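PDB 4MC3: putative sesquiterpene cyclase from Kitasatospora setae, which converts (2E,6E)-farnesyl diphosphate into the sesquiterpene alcohol (2Z,6E)-hedycaryol by a magnesium-dependent 1,11-cyclization that releases diphosphate. Local coordinates for residues A27-E30 against W31-N35; R62-L65 against D66-T69; F149-T152 against Y153-A157; D169-L172 against D173-Y177. One frame throughout, in Å; residues are numbered along the deposited sequence.

All four interactions are local, joining neighbouring turns of one helix or its cap, so none closes a long loop, and they follow in series without nesting or crossing. Nearest the N terminus, interaction 1 lies in helix 21-35. Interaction 2 starts helix 65-84, and the two helices touch where Ala27 CB meets Thr69 CG2. Interaction 3 belongs to helix 136-160 and interaction 4 to helix 168-178, the next helix in the chain; they are tied by the salt bridge between Glu156 and Arg174 and by packing of Phe149 on the backbone of Tyr177. Interactions 1 and 4 lie on opposite sides of the chain's centre, as do 2 and 3.

Interaction 1. Residues A27-E30 against W31-N35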
loop_
_atom_site.group_PDB
_atom_site.type_symbol
_atom_site.label_atom_id
_atom_site.label_comp_id
_atom_site.label_asym_id
_atom_site.label_seq_id
_atom_site.Cartn_x
_atom_site.Cartn_y
_atom_site.Cartn_z
ATOM N N ALA A 27 -17.967 -10.348 -5.276
ATOM C CA ALA A 27 -16.982 -11.262 -5.850
ATOM C C ALA A 27 -15.869 -11.538 -4.812
ATOM O O ALA A 27 -15.369 -12.638 -4.708
ATOM C CB ALA A 27 -16.399 -10.714 -7.116
ATOM N N MET A 28 -15.460 -10.512 -4.075
ATOM C CA MET A 28 -14.455 -10.694 -3.020
ATOM C C MET A 28 -14.891 -11.721 -1.990
ATOM O O MET A 28 -14.163 -12.665 -1.665
ATOM C CB MET A 28 -14.189 -9.381 -2.332
ATOM C CG MET A 28 -13.133 -9.433 -1.247
ATOM S SD MET A 28 -13.046 -7.998 -0.151
ATOM C CE MET A 28 -14.628 -8.161 0.745
ATOM N N TRP A 29 -16.100 -11.543 -1.478
ATOM C CA TRP A 29 -16.644 -12.443 -0.464
ATOM C C TRP A 29 -16.812 -13.862 -0.956
ATOM O O TRP A 29 -16.596 -14.820 -0.220
ATOM C CB TRP A 29 -17.976 -11.896 0.058
ATOM C CG TRP A 29 -17.758 -11.045 1.154
ATOM C CD1 TRP A 29 -17.856 -9.698 1.174
ATOM C CD2 TRP A 29 -17.251 -11.437 2.419
ATOM N NE1 TRP A 29 -17.480 -9.227 2.385
ATOM C CE2 TRP A 29 -17.107 -10.280 3.179
ATOM C CE3 TRP A 29 -16.929 -12.694 3.001
ATOM C CZ2 TRP A 29 -16.688 -10.307 4.510
ATOM C CZ3 TRP A 29 -16.505 -12.723 4.305
ATOM C CH2 TRP A 29 -16.385 -11.534 5.051
ATOM N N GLU A 30 -17.241 -14.010 -2.183
ATOM C CA GLU A 30 -17.273 -15.307 -2.824
ATOM C C GLU A 30 -15.899 -15.994 -2.853
ATOM O O GLU A 30 -15.759 -17.197 -2.578
ATOM C CB GLU A 30 -17.814 -15.056 -4.190
ATOM C CG GLU A 30 -17.705 -16.161 -5.159
ATOM C CD GLU A 30 -19.028 -16.425 -5.805
ATOM O OE1 GLU A 30 -19.862 -15.506 -6.114
ATOM O OE2 GLU A 30 -19.202 -17.609 -5.957
ATOM N N TRP A 31 -14.867 -15.213 -3.144
ATOM C CA TRP A 31 -13.501 -15.768 -3.186
ATOM C C TRP A 31 -13.046 -16.135 -1.761
ATOM O O TRP A 31 -12.389 -17.185 -1.519
ATOM C CB TRP A 31 -12.572 -14.765 -3.866
ATOM C CG TRP A 31 -11.159 -15.214 -3.981
ATOM C CD1 TRP A 31 -10.633 -15.989 -4.965
ATOM C CD2 TRP A 31 -10.087 -14.868 -3.124
ATOM N NE1 TRP A 31 -9.300 -16.194 -4.756
ATOM C CE2 TRP A 31 -8.934 -15.499 -3.632
ATOM C CE3 TRP A 31 -9.967 -14.072 -1.979
ATOM C CZ2 TRP A 31 -7.702 -15.365 -3.019
ATOM C CZ3 TRP A 31 -8.751 -13.938 -1.399
ATOM C CH2 TRP A 31 -7.647 -14.577 -1.897
ATOM N N ILE A 32 -13.355 -15.269 -0.818
ATOM C CA ILE A 32 -13.058 -15.507 0.586
ATOM C C ILE A 32 -13.698 -16.817 1.041
ATOM O O ILE A 32 -13.050 -17.660 1.682
ATOM C CB ILE A 32 -13.546 -14.369 1.477
ATOM C CG1 ILE A 32 -12.659 -13.115 1.292
ATOM C CG2 ILE A 32 -13.599 -14.782 2.945
ATOM C CD1 ILE A 32 -13.320 -11.840 1.801
ATOM N N ASP A 33 -14.975 -16.962 0.695
ATOM C CA ASP A 33 -15.738 -18.154 1.069
ATOM C C ASP A 33 -15.118 -19.396 0.469
ATOM O O ASP A 33 -14.859 -20.330 1.195
ATOM C CB ASP A 33 -17.192 -18.032 0.585
ATOM C CG ASP A 33 -18.025 -17.047 1.414
ATOM O OD1 ASP A 33 -17.602 -16.655 2.534
ATOM O OD2 ASP A 33 -19.116 -16.667 0.923
ATOM N N ALA A 34 -14.798 -19.338 -0.827
ATOM C CA ALA A 34 -14.179 -20.436 -1.582
ATOM C C ALA A 34 -12.838 -20.879 -1.007
ATOM O O ALA A 34 -12.520 -22.074 -1.042
ATOM C CB ALA A 34 -14.050 -20.048 -3.044
ATOM N N ASN A 35 -12.095 -19.930 -0.454
ATOM C CA ASN A 35 -10.748 -20.152 0.144
ATOM C C ASN A 35 -10.563 -20.404 1.629
ATOM O O ASN A 35 -9.421 -20.622 2.093
ATOM C CB ASN A 35 -9.921 -18.905 -0.177
ATOM C CG ASN A 35 -9.525 -18.902 -1.610
ATOM O OD1 ASN A 35 -10.238 -18.423 -2.499
ATOM N ND2 ASN A 35 -8.397 -19.462 -1.855
#
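Ile32 lays its CD1 methyl over one face of the Trp29 indole, one turn apart in helix 21-35 of the all-helical terpene synthase fold. The methyl stands 4.0 Å from the centroid of the six-membered ring of Trp29 and 15° off its normal, a CH-pi contact. The other branch of the isoleucine reaches the same ring, with Ile32 CG2 3.8 Å from Trp29 CZ3. CD1 of Ile32 also touches CG of Met28, at 3.9 Å; these two side chains run alongside each other and point the same way. With CG1 of Ile32 beside its own backbone N (chi1 -72°), the branch that carries CD1 is directed back along the helix, and CG1 comes 3.3 Å from Met28 O. At the rim of the indole, near its plane, lies OD1 of Asp33, 4.0 Å from Trp29 CE3. Further out, Trp29 packs on Arg44, Met47 and Arg48 of helix 41-50, while Met28 and Ile32 face Leu72 and Ala76 of helix 65-84. The indole thus packs between its own helix and the side chains of helix 41-50, and a serine in place of this tryptophan would probably leave both branches of Ile32 without their ring and open a gap beside Met47. What spaces these side chains is the regular ladder of helical bonds, in which Trp31, Ile32 and Ala34 donate to the carbonyls of Ala27, Met28 and Glu30. In the remaining rung, Asp33 N donates to Trp29 O over 2.8 Å, with an N-H...O angle of 159°.

Interaction 2. Residues R62-L65 against D66-T69; sequences RADL and DTLT
The N-cap of helix 65-84 is formed by Asp64, whose carboxylate takes two bonds from Thr67, one turn into the helix. Its OD2 accepts from the backbone N of Thr67 at 3.0 Å, the donor standing well above the carboxylate plane. The other oxygen, OD1 of Asp64, accepts from Thr67 OG1 at 2.8 Å on its syn side, 24° out of that plane. Held at both oxygens, the carboxylate has little freedom to turn. A chi1 of 61° puts CG of Asp64 between its backbone N and its carbonyl carbon, swinging the acid across the first turn at about a right angle to the threonine side chain. Asp64 O then begins the helical ladder, accepting from Leu68 N at 2.9 Å in an almost straight bond. The next carbonyl is gripped twice: Leu65 O receives Thr69 N at 2.9 Å and Thr69 OG1 at 2.8 Å, from opposite faces of its plane. OD2 of Asp66 lies 4.5 Å from OD2 of Asp64, but the positive end of the helix dipole probably eases the repulsion. On the inner side, Ala63 CB meets Leu68 CB at 4.3 Å and also packs on CG2 of Thr67. Beyond the turn, Arg191 touches Asp64, while Leu68 and Thr69 lean on Ala24 of helix 21-35. The arrangement is that of an aspartate N-cap joined by a small hydrophobic staple, the apolar contact between the residue just before the cap and the fourth residue after it.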
loop_
_atom_site.group_PDB
_atom_site.type_symbol
_atom_site.label_atom_id
_atom_site.label_comp_id
_atom_site.label_asym_id
_atom_site.label_seq_id
_atom_site.Cartn_x
_atom_site.Cartn_y
_atom_site.Cartn_z
ATOM N N ARG A 62 -10.565 4.347 -10.228
ATOM C CA ARG A 62 -10.740 4.382 -11.662
ATOM C C ARG A 62 -10.756 2.999 -12.327
ATOM O O ARG A 62 -10.827 2.898 -13.556
ATOM C CB ARG A 62 -9.636 5.235 -12.295
ATOM C CG ARG A 62 -9.749 6.669 -11.731
ATOM C CD ARG A 62 -8.606 7.540 -12.233
ATOM N NE ARG A 62 -8.715 8.898 -11.683
ATOM C CZ ARG A 62 -8.114 9.981 -12.201
ATOM N NH1 ARG A 62 -7.360 9.847 -13.271
ATOM N NH2 ARG A 62 -8.299 11.187 -11.673
ATOM N N ALA A 63 -10.581 1.953 -11.530
ATOM C CA ALA A 63 -10.509 0.640 -12.117
ATOM C C ALA A 63 -11.829 0.143 -12.686
ATOM O O ALA A 63 -12.900 0.458 -12.168
ATOM C CB ALA A 63 -10.066 -0.319 -11.039
ATOM N N ASP A 64 -11.741 -0.685 -13.706
ATOM C CA ASP A 64 -12.855 -1.496 -14.139
ATOM C C ASP A 64 -13.192 -2.565 -13.079
ATOM O O ASP A 64 -12.424 -2.811 -12.146
ATOM C CB ASP A 64 -12.439 -2.150 -15.459
ATOM C CG ASP A 64 -11.229 -3.045 -15.287
ATOM O OD1 ASP A 64 -10.083 -2.548 -15.214
ATOM O OD2 ASP A 64 -11.440 -4.261 -15.216
ATOM N N LEU A 65 -14.349 -3.199 -13.192
ATOM C CA LEU A 65 -14.811 -4.178 -12.251
ATOM C C LEU A 65 -13.812 -5.336 -12.056
ATOM O O LEU A 65 -13.569 -5.739 -10.906
ATOM C CB LEU A 65 -16.137 -4.767 -12.727
ATOM C CG LEU A 65 -16.701 -5.889 -11.884
ATOM C CD1 LEU A 65 -16.968 -5.555 -10.432
ATOM C CD2 LEU A 65 -17.994 -6.395 -12.564
ATOM N N ASP A 66 -13.260 -5.862 -13.160
ATOM C CA ASP A 66 -12.309 -7.041 -13.145
ATOM C C ASP A 66 -11.066 -6.672 -12.329
ATOM O O ASP A 66 -10.696 -7.388 -11.392
ATOM C CB ASP A 66 -11.915 -7.563 -14.528
ATOM C CG ASP A 66 -13.084 -8.229 -15.267
ATOM O OD1 ASP A 66 -14.077 -8.671 -14.622
ATOM O OD2 ASP A 66 -12.983 -8.338 -16.503
ATOM N N THR A 67 -10.504 -5.495 -12.595
ATOM C CA THR A 67 -9.314 -5.042 -11.838
ATOM C C THR A 67 -9.665 -4.799 -10.392
ATOM O O THR A 67 -8.910 -5.186 -9.474
ATOM C CB THR A 67 -8.683 -3.781 -12.474
ATOM O OG1 THR A 67 -8.283 -4.105 -13.814
ATOM C CG2 THR A 67 -7.478 -3.299 -11.712
ATOM N N LEU A 68 -10.762 -4.091 -10.123
ATOM C CA LEU A 68 -11.135 -3.890 -8.739
ATOM C C LEU A 68 -11.276 -5.220 -7.974
ATOM O O LEU A 68 -10.867 -5.329 -6.809
ATOM C CB LEU A 68 -12.407 -3.050 -8.627
ATOM C CG LEU A 68 -12.882 -2.757 -7.208
ATOM C CD1 LEU A 68 -11.867 -2.021 -6.373
ATOM C CD2 LEU A 68 -14.212 -1.995 -7.221
ATOM N N THR A 69 -11.913 -6.199 -8.622
ATOM C CA THR A 69 -12.167 -7.462 -7.978
ATOM C C THR A 69 -10.819 -8.192 -7.628
ATOM O O THR A 69 -10.685 -8.638 -6.487
ATOM C CB THR A 69 -13.007 -8.348 -8.895
ATOM O OG1 THR A 69 -14.304 -7.727 -9.098
ATOM C CG2 THR A 69 -13.176 -9.687 -8.286
#

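Interaction 3. Residues F149-T152 against Y153-A157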
loop_
_atom_site.group_PDB
_atom_site.type_symbol
_atom_site.label_atom_id
_atom_site.label_comp_id
_atom_site.label_asym_id
_atom_site.label_seq_id
_atom_site.Cartn_x
_atom_site.Cartn_y
_atom_site.Cartn_z
ATOM N N PHE A 149 6.898 -5.637 1.699
ATOM C CA PHE A 149 5.751 -5.530 2.640
ATOM C C PHE A 149 5.814 -6.686 3.635
ATOM O O PHE A 149 5.761 -6.469 4.834
ATOM C CB PHE A 149 4.444 -5.507 1.828
ATOM C CG PHE A 149 3.232 -5.750 2.620
ATOM C CD1 PHE A 149 2.619 -4.733 3.363
ATOM C CD2 PHE A 149 2.623 -6.996 2.562
ATOM C CE1 PHE A 149 1.480 -5.008 4.105
ATOM C CE2 PHE A 149 1.527 -7.261 3.277
ATOM C CZ PHE A 149 0.951 -6.309 4.067
ATOM N N LEU A 150 5.947 -7.926 3.159
ATOM C CA LEU A 150 5.915 -9.101 4.050
ATOM C C LEU A 150 7.119 -9.050 5.034
ATOM O O LEU A 150 6.969 -9.307 6.212
ATOM C CB LEU A 150 5.974 -10.376 3.234
ATOM C CG LEU A 150 4.684 -10.716 2.467
ATOM C CD1 LEU A 150 4.950 -11.968 1.669
ATOM C CD2 LEU A 150 3.511 -10.874 3.359
ATOM N N GLN A 151 8.258 -8.649 4.521
ATOM C CA GLN A 151 9.491 -8.611 5.307
ATOM C C GLN A 151 9.418 -7.631 6.440
ATOM O O GLN A 151 10.082 -7.832 7.486
ATOM C CB GLN A 151 10.692 -8.340 4.445
ATOM C CG GLN A 151 12.047 -8.600 5.146
ATOM C CD GLN A 151 12.288 -10.072 5.528
ATOM O OE1 GLN A 151 11.583 -11.020 5.071
ATOM N NE2 GLN A 151 13.261 -10.283 6.409
ATOM N N THR A 152 8.594 -6.589 6.325
ATOM C CA THR A 152 8.458 -5.619 7.430
ATOM C C THR A 152 7.963 -6.241 8.700
ATOM O O THR A 152 8.345 -5.752 9.798
ATOM C CB THR A 152 7.615 -4.387 7.054
ATOM O OG1 THR A 152 6.237 -4.724 6.843
ATOM C CG2 THR A 152 8.258 -3.690 5.907
ATOM N N TYR A 153 7.193 -7.325 8.623
ATOM C CA TYR A 153 6.778 -8.074 9.810
ATOM C C TYR A 153 7.988 -8.630 10.559
ATOM O O TYR A 153 8.062 -8.486 11.815
ATOM C CB TYR A 153 5.805 -9.169 9.456
ATOM C CG TYR A 153 4.421 -8.697 9.046
ATOM C CD1 TYR A 153 3.466 -8.376 10.007
ATOM C CD2 TYR A 153 4.041 -8.643 7.694
ATOM C CE1 TYR A 153 2.189 -7.972 9.641
ATOM C CE2 TYR A 153 2.766 -8.194 7.315
ATOM C CZ TYR A 153 1.842 -7.876 8.291
ATOM O OH TYR A 153 0.548 -7.450 7.977
ATOM N N THR A 154 8.956 -9.163 9.818
ATOM C CA THR A 154 10.163 -9.699 10.416
ATOM C C THR A 154 11.084 -8.576 10.901
ATOM O O THR A 154 11.586 -8.650 11.998
ATOM C CB THR A 154 10.913 -10.524 9.374
ATOM O OG1 THR A 154 10.088 -11.641 8.994
ATOM C CG2 THR A 154 12.230 -10.940 9.871
ATOM N N THR A 155 11.292 -7.520 10.105
ATOM C CA THR A 155 12.109 -6.372 10.548
ATOM C C THR A 155 11.665 -5.775 11.879
ATOM O O THR A 155 12.491 -5.550 12.806
ATOM C CB THR A 155 12.125 -5.290 9.485
ATOM O OG1 THR A 155 12.683 -5.864 8.304
ATOM C CG2 THR A 155 13.000 -4.089 9.945
ATOM N N GLU A 156 10.371 -5.510 12.003
ATOM C CA GLU A 156 9.900 -4.866 13.201
ATOM C C GLU A 156 10.051 -5.777 14.415
ATOM O O GLU A 156 10.414 -5.299 15.488
ATOM C CB GLU A 156 8.478 -4.330 12.959
ATOM C CG GLU A 156 8.548 -3.246 11.860
ATOM C CD GLU A 156 7.353 -2.318 11.761
ATOM O OE1 GLU A 156 6.257 -2.768 12.192
ATOM O OE2 GLU A 156 7.525 -1.143 11.234
ATOM N N ALA A 157 9.868 -7.095 14.251
ATOM C CA ALA A 157 10.017 -8.011 15.380
ATOM C C ALA A 157 11.495 -8.026 15.834
ATOM O O ALA A 157 11.776 -8.101 17.025
ATOM C CB ALA A 157 9.525 -9.401 15.014
HETATM O O HOH W 1 11.304 -13.123 6.920
#
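The carbonyl oxygen of Gln151 is gripped by two backbone N-H groups of the following turn of helix 136-160: Thr155 N at 2.9 Å from Gln151 O and nearly straight (169°), and Thr154 N in a weak, strongly bent bond. Above this backbone, a water links Gln151 OE1, to which it donates at 2.8 Å, with Thr154 OG1, from which it accepts. Arg105 also binds Gln151 OE1, so the amide oxygen has a second partner, while the amide nitrogen lies beside the Thr154 CG2 methyl. Along the inner side of the helix, Phe149 and Tyr153 point the same way and form a T-shaped pair, the edge of Tyr153 directed at the face of Phe149, with centroids 5.9 Å apart and planes at 84°. The nearest carbons, Phe149 CZ and Tyr153 CE2, are 4.2 Å apart. In the plane of the tyrosine ring, Leu150 O lies 3.3 Å from Tyr153 CD2. Thr152 folds back on its own helix: with OG1 between its backbone N and carbonyl carbon (chi1 68°), it donates to Phe149 O at 2.7 Å, in the plane of that carbonyl, which Thr152 N grips as well. The tyrosine hydroxyl bonds Asp82, a magnesium ligand by similarity and the first residue of the DDXXXE motif. Phe149 touches the bound nerolidol, meets Trp183 edge-to-face and stabilises the cation at C-11, so the T-shaped pair links a pocket residue of a class I terpene cyclase to the aspartate-rich motif that probably binds magnesium.

Interaction 4. Residues D169-L172 against D173-Y177; sequences DDYL and DRRMY
Helix 168-178 runs here on regular i to i+4 bonds, among them Arg175 N to Tyr171 O at 2.7 Å. That turn brings two consecutive arginines onto one tyrosine from different sides. Arg175 lies alongside Tyr171, its CB over one ring face, 4.1 Å from the Tyr171 centroid in a CH-pi contact. Its chain, bent at chi2 (62°), then follows the ring outward until CD of Arg175 is 3.2 Å from Tyr171 OH. Arg174 instead comes in at the ring edge, NH1 lying in the ring plane 3.7 Å from Tyr171 CD1, while its guanidinium stands 78° to the ring and covers Tyr171 CA with one face. A water at the guanidinium edge accepts from Arg174 NH2 at 3.0 Å and donates to Asp170 O. On the outer side, Asp170 OD1 and Asp173 OD2 are 4.4 Å apart, their repulsion probably eased by two waters that donate to both, one weakly to Asp170, and by the salt bridge of Asp173 to Arg211. Glu156 of helix 136-160 pairs with Arg174. Asp222 holds the other two polar ends, Arg175 NH2 through OD1 and Tyr171 OH through OD2. With a leucine in place of this tyrosine, Asp222 OD2 would probably lose its hydroxyl partner and the Arg175 chain the flat ring that steadies it. Arg175, a substrate-binding residue by similarity, lies 46 residues before the first residue of the NXXXSXXXE motif and just ahead of the helix break, consistent with the pyrophosphate-sensor arginine of bacterial class I terpene cyclases.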
loop_
_atom_site.group_PDB
_atom_site.type_symbol
_atom_site.label_atom_id
_atom_site.label_comp_id
_atom_site.label_asym_id
_atom_site.label_seq_id
_atom_site.Cartn_x
_atom_site.Cartn_y
_atom_site.Cartn_z
ATOM N N ASP A 169 14.410 7.809 10.419
ATOM C CA ASP A 169 14.736 7.666 9.008
ATOM C C ASP A 169 14.619 6.192 8.566
ATOM O O ASP A 169 13.994 5.909 7.531
ATOM C CB ASP A 169 16.089 8.280 8.599
ATOM C CG ASP A 169 17.276 7.800 9.415
ATOM O OD1 ASP A 169 17.181 6.954 10.319
ATOM O OD2 ASP A 169 18.373 8.317 9.138
ATOM N N ASP A 170 15.128 5.290 9.368
ATOM C CA ASP A 170 15.026 3.874 9.026
ATOM C C ASP A 170 13.567 3.431 9.093
ATOM O O ASP A 170 13.109 2.579 8.278
ATOM C CB ASP A 170 15.841 3.023 9.992
ATOM C CG ASP A 170 17.348 3.204 9.811
ATOM O OD1 ASP A 170 17.808 3.759 8.800
ATOM O OD2 ASP A 170 18.083 2.836 10.734
ATOM N N TYR A 171 12.821 3.930 10.079
ATOM C CA TYR A 171 11.372 3.656 10.161
ATOM C C TYR A 171 10.687 4.057 8.872
ATOM O O TYR A 171 9.900 3.271 8.293
ATOM C CB TYR A 171 10.722 4.316 11.378
ATOM C CG TYR A 171 9.186 4.267 11.358
ATOM C CD1 TYR A 171 8.506 3.104 11.608
ATOM C CD2 TYR A 171 8.444 5.382 11.031
ATOM C CE1 TYR A 171 7.137 3.064 11.583
ATOM C CE2 TYR A 171 7.072 5.360 11.004
ATOM C CZ TYR A 171 6.411 4.189 11.299
ATOM O OH TYR A 171 5.038 4.118 11.253
ATOM N N LEU A 172 10.939 5.272 8.368
ATOM C CA LEU A 172 10.220 5.688 7.156
ATOM C C LEU A 172 10.593 4.820 5.940
ATOM O O LEU A 172 9.776 4.549 5.064
ATOM C CB LEU A 172 10.437 7.179 6.822
ATOM C CG LEU A 172 10.008 8.193 7.872
ATOM C CD1 LEU A 172 10.318 9.632 7.414
ATOM C CD2 LEU A 172 8.536 8.044 8.145
ATOM N N ASP A 173 11.830 4.377 5.894
ATOM C CA ASP A 173 12.307 3.555 4.788
ATOM C C ASP A 173 11.507 2.258 4.747
ATOM O O ASP A 173 11.210 1.774 3.636
ATOM C CB ASP A 173 13.772 3.213 4.962
ATOM C CG ASP A 173 14.714 4.350 4.590
ATOM O OD1 ASP A 173 14.291 5.331 3.942
ATOM O OD2 ASP A 173 15.939 4.188 4.834
ATOM N N ARG A 174 11.184 1.683 5.885
ATOM C CA ARG A 174 10.359 0.456 5.961
ATOM C C ARG A 174 8.851 0.726 5.914
ATOM O O ARG A 174 8.068 -0.061 5.286
ATOM C CB ARG A 174 10.742 -0.444 7.102
ATOM C CG ARG A 174 10.317 -0.008 8.434
ATOM C CD ARG A 174 10.669 -1.128 9.439
ATOM N NE ARG A 174 10.439 -0.600 10.753
ATOM C CZ ARG A 174 11.343 0.122 11.438
ATOM N NH1 ARG A 174 11.026 0.597 12.621
ATOM N NH2 ARG A 174 12.555 0.363 10.941
ATOM N N ARG A 175 8.428 1.865 6.465
ATOM C CA ARG A 175 7.031 2.223 6.521
ATOM C C ARG A 175 6.439 2.435 5.120
ATOM O O ARG A 175 5.249 2.169 4.892
ATOM C CB ARG A 175 6.815 3.476 7.384
ATOM C CG ARG A 175 5.394 3.796 7.656
ATOM C CD ARG A 175 4.678 2.731 8.420
ATOM N NE ARG A 175 3.373 3.193 8.849
ATOM C CZ ARG A 175 2.222 2.608 8.547
ATOM N NH1 ARG A 175 2.174 1.472 7.827
ATOM N NH2 ARG A 175 1.126 3.172 8.955
ATOM N N MET A 176 7.229 2.953 4.182
ATOM C CA MET A 176 6.727 3.133 2.809
ATOM C C MET A 176 6.320 1.787 2.213
ATOM O O MET A 176 5.456 1.767 1.356
ATOM C CB MET A 176 7.644 3.884 1.878
ATOM C CG MET A 176 8.892 3.229 1.508
ATOM S SD MET A 176 9.628 3.954 -0.037
ATOM C CE MET A 176 8.645 3.471 -1.442
ATOM N N TYR A 177 6.951 0.704 2.638
ATOM C CA TYR A 177 6.521 -0.673 2.195
ATOM C C TYR A 177 5.459 -1.299 3.108
ATOM O O TYR A 177 4.560 -1.996 2.610
ATOM C CB TYR A 177 7.731 -1.560 2.045
ATOM C CG TYR A 177 8.652 -1.038 0.985
ATOM C CD1 TYR A 177 8.306 -1.047 -0.365
ATOM C CD2 TYR A 177 9.887 -0.483 1.326
ATOM C CE1 TYR A 177 9.162 -0.525 -1.325
ATOM C CE2 TYR A 177 10.724 0.040 0.370
ATOM C CZ TYR A 177 10.349 0.031 -0.949
ATOM O OH TYR A 177 11.188 0.528 -1.929
HETATM O O HOH W 2 17.304 5.670 6.754
HETATM O O HOH W 3 16.957 2.018 5.922
HETATM O O HOH W 4 14.119 -0.140 8.422
#